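Arylmalonate decarboxylase (Bordetella bronchiseptica, PDB 3DTV) catalyses the decarboxylation of 2-aryl-2-methylmalonates, taking up a proton to give 2-arylpropionates and carbon dioxide. Local coordinates at residues S36-G41 with E53-H58; D129-L134 with L185-G190; P21-R26 with L192-I197. One frame throughout, in Å; residues are numbered along the deposited sequence.

Contact 1: S36-G41 with E53-H58; sequences SGLGLG and ESVVDH
The imidazole of H58 presents one face to the backbone of L38, whose CA stands 4.2 Å from the ring centroid and only 15° off the ring normal, a CH-pi contact. At the edge, in the ring plane, lie CB of S36 from the strand end and the carbonyl carbon of S54 from the helix itself. G37 O approaches obliquely, 2.9 Å from NE2 of H58, but the angle is too poor for a hydrogen bond. The ring is fixed in rotation by its own helix: with CG anti to the carbonyl carbon (chi1 -80°), ND1 reaches back one turn and donates to S54 O at 3.0 Å, a fairly straight bond of 157° with the acceptor in the ring plane. That oxygen is held twice, since the backbone N of H58 also donates to it, from the opposite face of the carbonyl plane. L38 touches both ring and helix. Its CD2 sits 3.6 Å from ND1 of H58, while the other branch, CD1, crosses to CG2 of V55 at 4.2 Å. Further along, CD2 of L40 comes to 3.8 Å from OG of S54, a hydroxyl hydrogen-bonded to A50 O. Helix 75-79 touches L38 and V55 through L77, and V13 of strand 9-13 makes backbone hydrogen bonds with S36 and L38. Here strand 33-37, at one edge of a four-stranded parallel sheet, meets helix 48-64, which leads on to strand 69-72: the start of a beta-alpha-beta crossover that passes strand 9-13, within an alpha/beta fold consistent with the aspartate/glutamate racemase clan.

Contact 2: D129-L134 with L185-G190; sequences DVNERL and LLSCGG
In V130 and S187 alike a gamma atom sits between backbone N and carbonyl carbon: CG1 of V130 at chi1 75° and OG of S187 at chi1 86°. That puts CG1 of V130 3.6 Å from OG of S187, methyl against hydroxyl, and CG2 is almost as near. This is helix-on-sheet packing in an alpha/beta fold: helix 128-140, which follows strand 119-124, also lies against the neighbouring strand 183-187 of the same parallel sheet, the two short segments running at 132° to each other with their axes 9.8 Å apart. One turn further along the helix, L134 directs CD1 at the side chains of the strand. It presses on CB of S187 at 3.3 Å, tighter than normal van der Waals contact, and rests more easily against CD2 of L185 at 4.0 Å. Beyond the strand end, CB of C188 stands at a loose 4.5 Å from CG2 of V130. T75 of helix 75-79 touches both V130 and C188, and F79 touches L134, so a helix that follows strand 69-72 of the other sheet closes over this side. A glycerol beside the C188 side chain, probably from the crystallisation liquor, may mark a pocket there. No direct hydrogen bond joins the two segments; a water does so instead. It donates to OD1 of N131 at 2.8 Å and accepts from OG of S187 at 3.1 Å, bridging helix and strand.

Contact 3: P21-R26 with L192-I197; sequences PADGAR and LTLDAI
D23 OD1 takes a hydrogen bond of 2.7 Å from a water that in turn accepts from the backbone N of T193 at 2.8 Å. This single molecule carries the polar link between the two segments. They are the loops leading into helices 24-27 and 196-204, with the first residues of each helix, one coming after strand 9-13 and the other after strand 183-187, so the contact joins the two parallel-sheet halves of an alpha/beta fold. D23 lies in a type I beta turn from P21 to G24, with A22 and D23 at its centre; the closing bond from G24 N to P21 O is weak. With chi1 at -43°, CG of D23 lies beside the backbone N and the carboxylate reaches across to the second loop. Its other oxygen, OD2, makes a weak hydrogen bond with S212 OG, while T193 OG1 is bonded to S210 OG, which ties both ends of the bridge to residues at the close of strand 208-210 and the start of helix 211-223. Two leucines lie against the bridged oxygen: CG of L194 approaches OD1 of D23 to 3.5 Å, and CD2 of L192 stands at 4.1 Å from the same atom. The other methyl of L192, CD1, meets CB of A22 at 3.8 Å. Y233 touches L194, R26 and D195, adding an aromatic side chain from near the C terminus. R26 uses its aliphatic root here, not its charge: the guanidinium makes no contact with the D195 carboxylate, and it is CB of R26 that packs on CD1 of L194 at 3.8 Å.

Contact 3 opens first, at residues 21-26, in the loop after strand 9-13. Helix 24-27 then gives way to strand 33-37, and contact 1 closes a short loop when helix 48-64 packs back on the strand's end. The chain completes the first parallel sheet and enters the second before contact 2 opens on helix 128-140; it closes at strand 183-187. A few residues later 192-197 return to 21-26, so contact 3 encloses both others, which follow one another in series without crossing. Contacts 1 and 2 each work within one half; contact 3 joins the halves. Contacts 2 and 3 touch directly, L186 CD2 lying 3.5 Å from T193 CG2.

Contact 1: S36-G41 with E53-H58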
loop_
_atom_site.group_PDB
_atom_site.type_symbol
_atom_site.label_atom_id
_atom_site.label_comp_id
_atom_site.label_asym_id
_atom_site.label_seq_id
_atom_site.Cartn_x
_atom_site.Cartn_y
_atom_site.Cartn_z
ATOM N N SER B 36 -9.413 -9.762 -5.705
ATOM C CA SER B 36 -10.699 -9.540 -6.312
ATOM C C SER B 36 -10.755 -8.068 -6.694
ATOM O O SER B 36 -10.453 -7.211 -5.871
ATOM C CB SER B 36 -11.793 -9.890 -5.287
ATOM O OG SER B 36 -13.084 -9.759 -5.862
ATOM N N GLY B 37 -11.179 -7.786 -7.922
ATOM C CA GLY B 37 -10.998 -6.477 -8.539
ATOM C C GLY B 37 -12.305 -5.697 -8.427
ATOM O O GLY B 37 -13.381 -6.204 -8.759
ATOM N N LEU B 38 -12.220 -4.494 -7.886
ATOM C CA LEU B 38 -13.377 -3.605 -7.761
ATOM C C LEU B 38 -13.903 -3.125 -9.086
ATOM O O LEU B 38 -15.106 -3.110 -9.297
ATOM C CB LEU B 38 -13.015 -2.359 -6.902
ATOM C CG LEU B 38 -12.811 -2.714 -5.416
ATOM C CD1 LEU B 38 -12.336 -1.480 -4.730
ATOM C CD2 LEU B 38 -14.117 -3.199 -4.792
ATOM N N GLY B 39 -13.026 -2.610 -9.951
ATOM C CA GLY B 39 -13.495 -2.064 -11.226
ATOM C C GLY B 39 -14.263 -0.761 -11.026
ATOM O O GLY B 39 -15.147 -0.450 -11.791
ATOM N N LEU B 40 -13.964 -0.003 -9.969
ATOM C CA LEU B 40 -14.702 1.244 -9.765
ATOM C C LEU B 40 -14.183 2.360 -10.683
ATOM O O LEU B 40 -12.964 2.496 -10.899
ATOM C CB LEU B 40 -14.700 1.719 -8.312
ATOM C CG LEU B 40 -15.413 0.857 -7.245
ATOM C CD1 LEU B 40 -15.117 1.454 -5.893
ATOM C CD2 LEU B 40 -16.914 0.810 -7.534
ATOM N N GLY B 41 -15.115 3.147 -11.207
ATOM C CA GLY B 41 -14.755 4.320 -12.017
ATOM C C GLY B 41 -14.303 5.420 -11.064
ATOM O O GLY B 41 -14.432 5.286 -9.840
ATOM N N GLU B 53 -20.649 -0.620 -0.639
ATOM C CA GLU B 53 -21.188 -1.956 -0.891
ATOM C C GLU B 53 -20.252 -2.748 -1.789
ATOM O O GLU B 53 -20.124 -3.943 -1.598
ATOM C CB GLU B 53 -22.583 -1.913 -1.559
ATOM C CG GLU B 53 -23.520 -0.816 -1.039
ATOM C CD GLU B 53 -23.741 -0.877 0.481
ATOM O OE1 GLU B 53 -23.841 -2.031 1.007
ATOM O OE2 GLU B 53 -23.780 0.227 1.145
ATOM N N SER B 54 -19.664 -2.111 -2.808
ATOM C CA SER B 54 -18.719 -2.845 -3.673
ATOM C C SER B 54 -17.548 -3.367 -2.884
ATOM O O SER B 54 -17.161 -4.505 -3.046
ATOM C CB SER B 54 -18.128 -1.982 -4.806
ATOM O OG SER B 54 -19.196 -1.434 -5.464
ATOM N N VAL B 55 -16.951 -2.500 -2.074
ATOM C CA VAL B 55 -15.785 -2.938 -1.257
ATOM C C VAL B 55 -16.165 -4.094 -0.358
ATOM O O VAL B 55 -15.432 -5.111 -0.292
ATOM C CB VAL B 55 -15.201 -1.777 -0.416
ATOM C CG1 VAL B 55 -14.168 -2.318 0.651
ATOM C CG2 VAL B 55 -14.624 -0.756 -1.310
ATOM N N VAL B 56 -17.321 -3.982 0.315
ATOM C CA VAL B 56 -17.737 -5.027 1.234
ATOM C C VAL B 56 -18.149 -6.312 0.483
ATOM O O VAL B 56 -17.936 -7.403 0.974
ATOM C CB VAL B 56 -18.936 -4.552 2.074
ATOM C CG1 VAL B 56 -19.632 -5.705 2.593
ATOM C CG2 VAL B 56 -18.463 -3.593 3.207
ATOM N N ASP B 57 -18.785 -6.159 -0.686
ATOM C CA ASP B 57 -19.114 -7.286 -1.546
ATOM C C ASP B 57 -17.857 -8.045 -1.952
ATOM O O ASP B 57 -17.853 -9.261 -1.986
ATOM C CB ASP B 57 -19.893 -6.817 -2.774
ATOM C CG ASP B 57 -20.266 -7.958 -3.683
ATOM O OD1 ASP B 57 -20.949 -8.875 -3.179
ATOM O OD2 ASP B 57 -19.885 -7.937 -4.882
ATOM N N HIS B 58 -16.788 -7.325 -2.275
ATOM C CA HIS B 58 -15.556 -7.968 -2.725
ATOM C C HIS B 58 -14.758 -8.540 -1.536
ATOM O O HIS B 58 -14.023 -9.515 -1.701
ATOM C CB HIS B 58 -14.697 -7.009 -3.582
ATOM C CG HIS B 58 -15.175 -6.898 -4.988
ATOM N ND1 HIS B 58 -16.183 -6.028 -5.376
ATOM C CD2 HIS B 58 -14.810 -7.574 -6.097
ATOM C CE1 HIS B 58 -16.406 -6.165 -6.682
ATOM N NE2 HIS B 58 -15.592 -7.105 -7.135
#

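Contact 2: D129-L134 with L185-G190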
loop_
_atom_site.group_PDB
_atom_site.type_symbol
_atom_site.label_atom_id
_atom_site.label_comp_id
_atom_site.label_asym_id
_atom_site.label_seq_id
_atom_site.Cartn_x
_atom_site.Cartn_y
_atom_site.Cartn_z
ATOM N N ASP B 129 -1.052 14.847 -6.831
ATOM C CA ASP B 129 -2.267 14.727 -6.087
ATOM C C ASP B 129 -2.176 13.612 -5.046
ATOM O O ASP B 129 -2.779 13.712 -3.949
ATOM C CB ASP B 129 -3.462 14.466 -7.021
ATOM C CG ASP B 129 -4.763 14.234 -6.232
ATOM O OD1 ASP B 129 -5.192 15.212 -5.568
ATOM O OD2 ASP B 129 -5.338 13.101 -6.242
ATOM N N VAL B 130 -1.425 12.561 -5.377
ATOM C CA VAL B 130 -1.322 11.399 -4.494
ATOM C C VAL B 130 -0.438 11.693 -3.282
ATOM O O VAL B 130 -0.802 11.313 -2.180
ATOM C CB VAL B 130 -0.893 10.081 -5.227
ATOM C CG1 VAL B 130 0.558 10.112 -5.551
ATOM C CG2 VAL B 130 -1.242 8.800 -4.376
ATOM N N ASN B 131 0.711 12.353 -3.491
ATOM C CA ASN B 131 1.497 12.886 -2.339
ATOM C C ASN B 131 0.708 13.819 -1.434
ATOM O O ASN B 131 0.804 13.712 -0.225
ATOM C CB ASN B 131 2.750 13.626 -2.791
ATOM C CG ASN B 131 3.903 12.693 -3.143
ATOM O OD1 ASN B 131 3.849 11.491 -2.886
ATOM N ND2 ASN B 131 4.979 13.269 -3.679
ATOM N N GLU B 132 -0.029 14.755 -2.018
ATOM C CA GLU B 132 -0.931 15.676 -1.300
ATOM C C GLU B 132 -1.909 14.914 -0.374
ATOM O O GLU B 132 -2.114 15.266 0.789
ATOM C CB GLU B 132 -1.712 16.473 -2.349
ATOM C CG GLU B 132 -2.066 17.870 -2.019
ATOM C CD GLU B 132 -0.846 18.766 -1.774
ATOM O OE1 GLU B 132 -0.638 19.154 -0.591
ATOM O OE2 GLU B 132 -0.110 19.056 -2.737
ATOM N N ARG B 133 -2.518 13.877 -0.932
ATOM C CA ARG B 133 -3.463 13.019 -0.273
ATOM C C ARG B 133 -2.783 12.198 0.790
ATOM O O ARG B 133 -3.282 12.119 1.919
ATOM C CB ARG B 133 -4.212 12.127 -1.290
ATOM C CG ARG B 133 -5.372 12.855 -2.025
ATOM C CD ARG B 133 -6.050 13.787 -0.996
ATOM N NE ARG B 133 -6.477 14.953 -1.681
ATOM C CZ ARG B 133 -6.007 16.195 -1.570
ATOM N NH1 ARG B 133 -5.183 16.585 -0.613
ATOM N NH2 ARG B 133 -6.470 17.084 -2.432
ATOM N N LEU B 134 -1.664 11.566 0.450
ATOM C CA LEU B 134 -0.985 10.735 1.431
ATOM C C LEU B 134 -0.426 11.551 2.601
ATOM O O LEU B 134 -0.470 11.105 3.741
ATOM C CB LEU B 134 0.105 9.852 0.830
ATOM C CG LEU B 134 -0.330 8.859 -0.256
ATOM C CD1 LEU B 134 0.492 7.572 -0.317
ATOM C CD2 LEU B 134 -1.821 8.596 -0.267
ATOM N N LEU B 185 8.288 7.505 2.199
ATOM C CA LEU B 185 7.146 6.764 1.645
ATOM C C LEU B 185 7.105 6.906 0.095
ATOM O O LEU B 185 7.085 8.019 -0.435
ATOM C CB LEU B 185 5.827 7.208 2.325
ATOM C CG LEU B 185 4.476 6.759 1.756
ATOM C CD1 LEU B 185 4.297 5.242 1.993
ATOM C CD2 LEU B 185 3.346 7.477 2.520
ATOM N N LEU B 186 7.135 5.757 -0.594
ATOM C CA LEU B 186 6.972 5.655 -2.035
ATOM C C LEU B 186 5.577 5.120 -2.361
ATOM O O LEU B 186 5.220 4.004 -1.954
ATOM C CB LEU B 186 8.020 4.716 -2.589
ATOM C CG LEU B 186 7.896 4.369 -4.072
ATOM C CD1 LEU B 186 8.097 5.623 -4.882
ATOM C CD2 LEU B 186 8.942 3.326 -4.410
ATOM N N SER B 187 4.799 6.016 -3.040
ATOM C CA SER B 187 3.481 5.557 -3.381
ATOM C C SER B 187 3.280 5.519 -4.913
ATOM O O SER B 187 4.110 6.048 -5.663
ATOM C CB SER B 187 2.442 6.430 -2.754
ATOM O OG SER B 187 2.148 7.549 -3.568
ATOM N N CYS B 188 2.185 4.891 -5.336
ATOM C CA CYS B 188 1.789 4.777 -6.733
ATOM C C CYS B 188 2.986 4.899 -7.676
ATOM O O CYS B 188 3.144 5.882 -8.394
ATOM C CB CYS B 188 0.659 5.772 -7.056
ATOM S SG CYS B 188 -1.087 5.053 -6.841
ATOM N N GLY B 189 3.819 3.861 -7.663
ATOM C CA GLY B 189 5.134 3.898 -8.318
ATOM C C GLY B 189 5.178 3.027 -9.554
ATOM O O GLY B 189 6.198 2.974 -10.245
ATOM N N GLY B 190 4.040 2.283 -9.816
ATOM C CA GLY B 190 3.874 1.494 -11.051
ATOM C C GLY B 190 3.659 0.011 -10.786
ATOM O O GLY B 190 3.312 -0.390 -9.671
HETATM O O HOH W 1 3.867 9.090 -1.505
#

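Contact 3: P21-R26 with L192-I197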
loop_
_atom_site.group_PDB
_atom_site.type_symbol
_atom_site.label_atom_id
_atom_site.label_comp_id
_atom_site.label_asym_id
_atom_site.label_seq_id
_atom_site.Cartn_x
_atom_site.Cartn_y
_atom_site.Cartn_z
ATOM N N PRO B 21 -1.294 -8.141 -6.800
ATOM C CA PRO B 21 -0.168 -7.278 -7.190
ATOM C C PRO B 21 1.180 -8.005 -7.268
ATOM O O PRO B 21 1.441 -8.910 -6.461
ATOM C CB PRO B 21 -0.134 -6.252 -6.069
ATOM C CG PRO B 21 -1.570 -6.174 -5.620
ATOM C CD PRO B 21 -2.120 -7.534 -5.735
ATOM N N ALA B 22 2.040 -7.561 -8.204
ATOM C CA ALA B 22 3.273 -8.261 -8.536
ATOM C C ALA B 22 4.283 -8.598 -7.414
ATOM O O ALA B 22 5.083 -9.518 -7.580
ATOM C CB ALA B 22 3.958 -7.582 -9.794
ATOM N N ASP B 23 4.187 -7.949 -6.240
ATOM C CA ASP B 23 5.076 -8.233 -5.059
ATOM C C ASP B 23 4.974 -9.623 -4.426
ATOM O O ASP B 23 5.994 -10.227 -4.073
ATOM C CB ASP B 23 4.973 -7.154 -3.976
ATOM C CG ASP B 23 4.962 -5.765 -4.569
ATOM O OD1 ASP B 23 6.063 -5.214 -4.816
ATOM O OD2 ASP B 23 3.854 -5.262 -4.854
ATOM N N GLY B 24 3.762 -10.143 -4.340
ATOM C CA GLY B 24 3.530 -11.453 -3.749
ATOM C C GLY B 24 4.574 -12.484 -4.162
ATOM O O GLY B 24 5.235 -13.100 -3.310
ATOM N N ALA B 25 4.748 -12.626 -5.474
ATOM C CA ALA B 25 5.648 -13.629 -6.061
ATOM C C ALA B 25 7.086 -13.564 -5.510
ATOM O O ALA B 25 7.785 -14.598 -5.505
ATOM C CB ALA B 25 5.659 -13.491 -7.570
ATOM N N ARG B 26 7.509 -12.369 -5.035
ATOM C CA ARG B 26 8.922 -12.062 -4.728
ATOM C C ARG B 26 9.168 -11.980 -3.227
ATOM O O ARG B 26 10.139 -12.504 -2.711
ATOM C CB ARG B 26 9.367 -10.743 -5.389
ATOM C CG ARG B 26 8.958 -10.537 -6.858
ATOM C CD ARG B 26 10.147 -10.708 -7.817
ATOM N NE ARG B 26 9.726 -10.394 -9.185
ATOM C CZ ARG B 26 9.095 -11.242 -10.009
ATOM N NH1 ARG B 26 8.836 -12.508 -9.630
ATOM N NH2 ARG B 26 8.726 -10.821 -11.230
ATOM N N LEU B 192 6.069 -2.316 -10.472
ATOM C CA LEU B 192 7.000 -2.837 -9.441
ATOM C C LEU B 192 7.934 -1.795 -8.852
ATOM O O LEU B 192 8.630 -1.076 -9.603
ATOM C CB LEU B 192 7.798 -4.041 -9.983
ATOM C CG LEU B 192 7.295 -5.445 -9.595
ATOM C CD1 LEU B 192 7.444 -6.451 -10.750
ATOM C CD2 LEU B 192 8.031 -5.940 -8.344
ATOM N N THR B 193 7.908 -1.718 -7.490
ATOM C CA THR B 193 8.805 -0.835 -6.724
ATOM C C THR B 193 9.956 -1.547 -5.963
ATOM O O THR B 193 10.951 -0.898 -5.587
ATOM C CB THR B 193 8.051 0.053 -5.692
ATOM O OG1 THR B 193 7.270 -0.782 -4.807
ATOM C CG2 THR B 193 7.132 1.080 -6.386
ATOM N N LEU B 194 9.839 -2.859 -5.722
ATOM C CA LEU B 194 10.718 -3.515 -4.714
ATOM C C LEU B 194 12.182 -3.207 -4.873
ATOM O O LEU B 194 12.797 -2.694 -3.967
ATOM C CB LEU B 194 10.531 -5.020 -4.666
ATOM C CG LEU B 194 9.390 -5.612 -3.863
ATOM C CD1 LEU B 194 9.379 -7.130 -4.166
ATOM C CD2 LEU B 194 9.483 -5.266 -2.350
ATOM N N ASP B 195 12.736 -3.514 -6.043
ATOM C CA ASP B 195 14.183 -3.438 -6.292
ATOM C C ASP B 195 14.782 -2.084 -5.946
ATOM O O ASP B 195 15.934 -1.986 -5.515
ATOM C CB ASP B 195 14.482 -3.806 -7.747
ATOM C CG ASP B 195 14.417 -5.302 -7.988
ATOM O OD1 ASP B 195 14.524 -6.071 -6.998
ATOM O OD2 ASP B 195 14.291 -5.723 -9.167
ATOM N N ALA B 196 13.985 -1.039 -6.159
ATOM C CA ALA B 196 14.398 0.299 -5.805
ATOM C C ALA B 196 14.671 0.454 -4.288
ATOM O O ALA B 196 15.632 1.139 -3.900
ATOM C CB ALA B 196 13.349 1.309 -6.276
ATOM N N ILE B 197 13.846 -0.180 -3.440
ATOM C CA ILE B 197 13.940 -0.010 -1.967
ATOM C C ILE B 197 15.343 -0.171 -1.355
ATOM O O ILE B 197 15.863 0.773 -0.753
ATOM C CB ILE B 197 12.964 -0.917 -1.176
ATOM C CG1 ILE B 197 11.515 -0.732 -1.650
ATOM C CG2 ILE B 197 13.060 -0.613 0.326
ATOM C CD1 ILE B 197 10.501 -1.459 -0.746
HETATM O O HOH W 2 5.822 -2.760 -5.864
#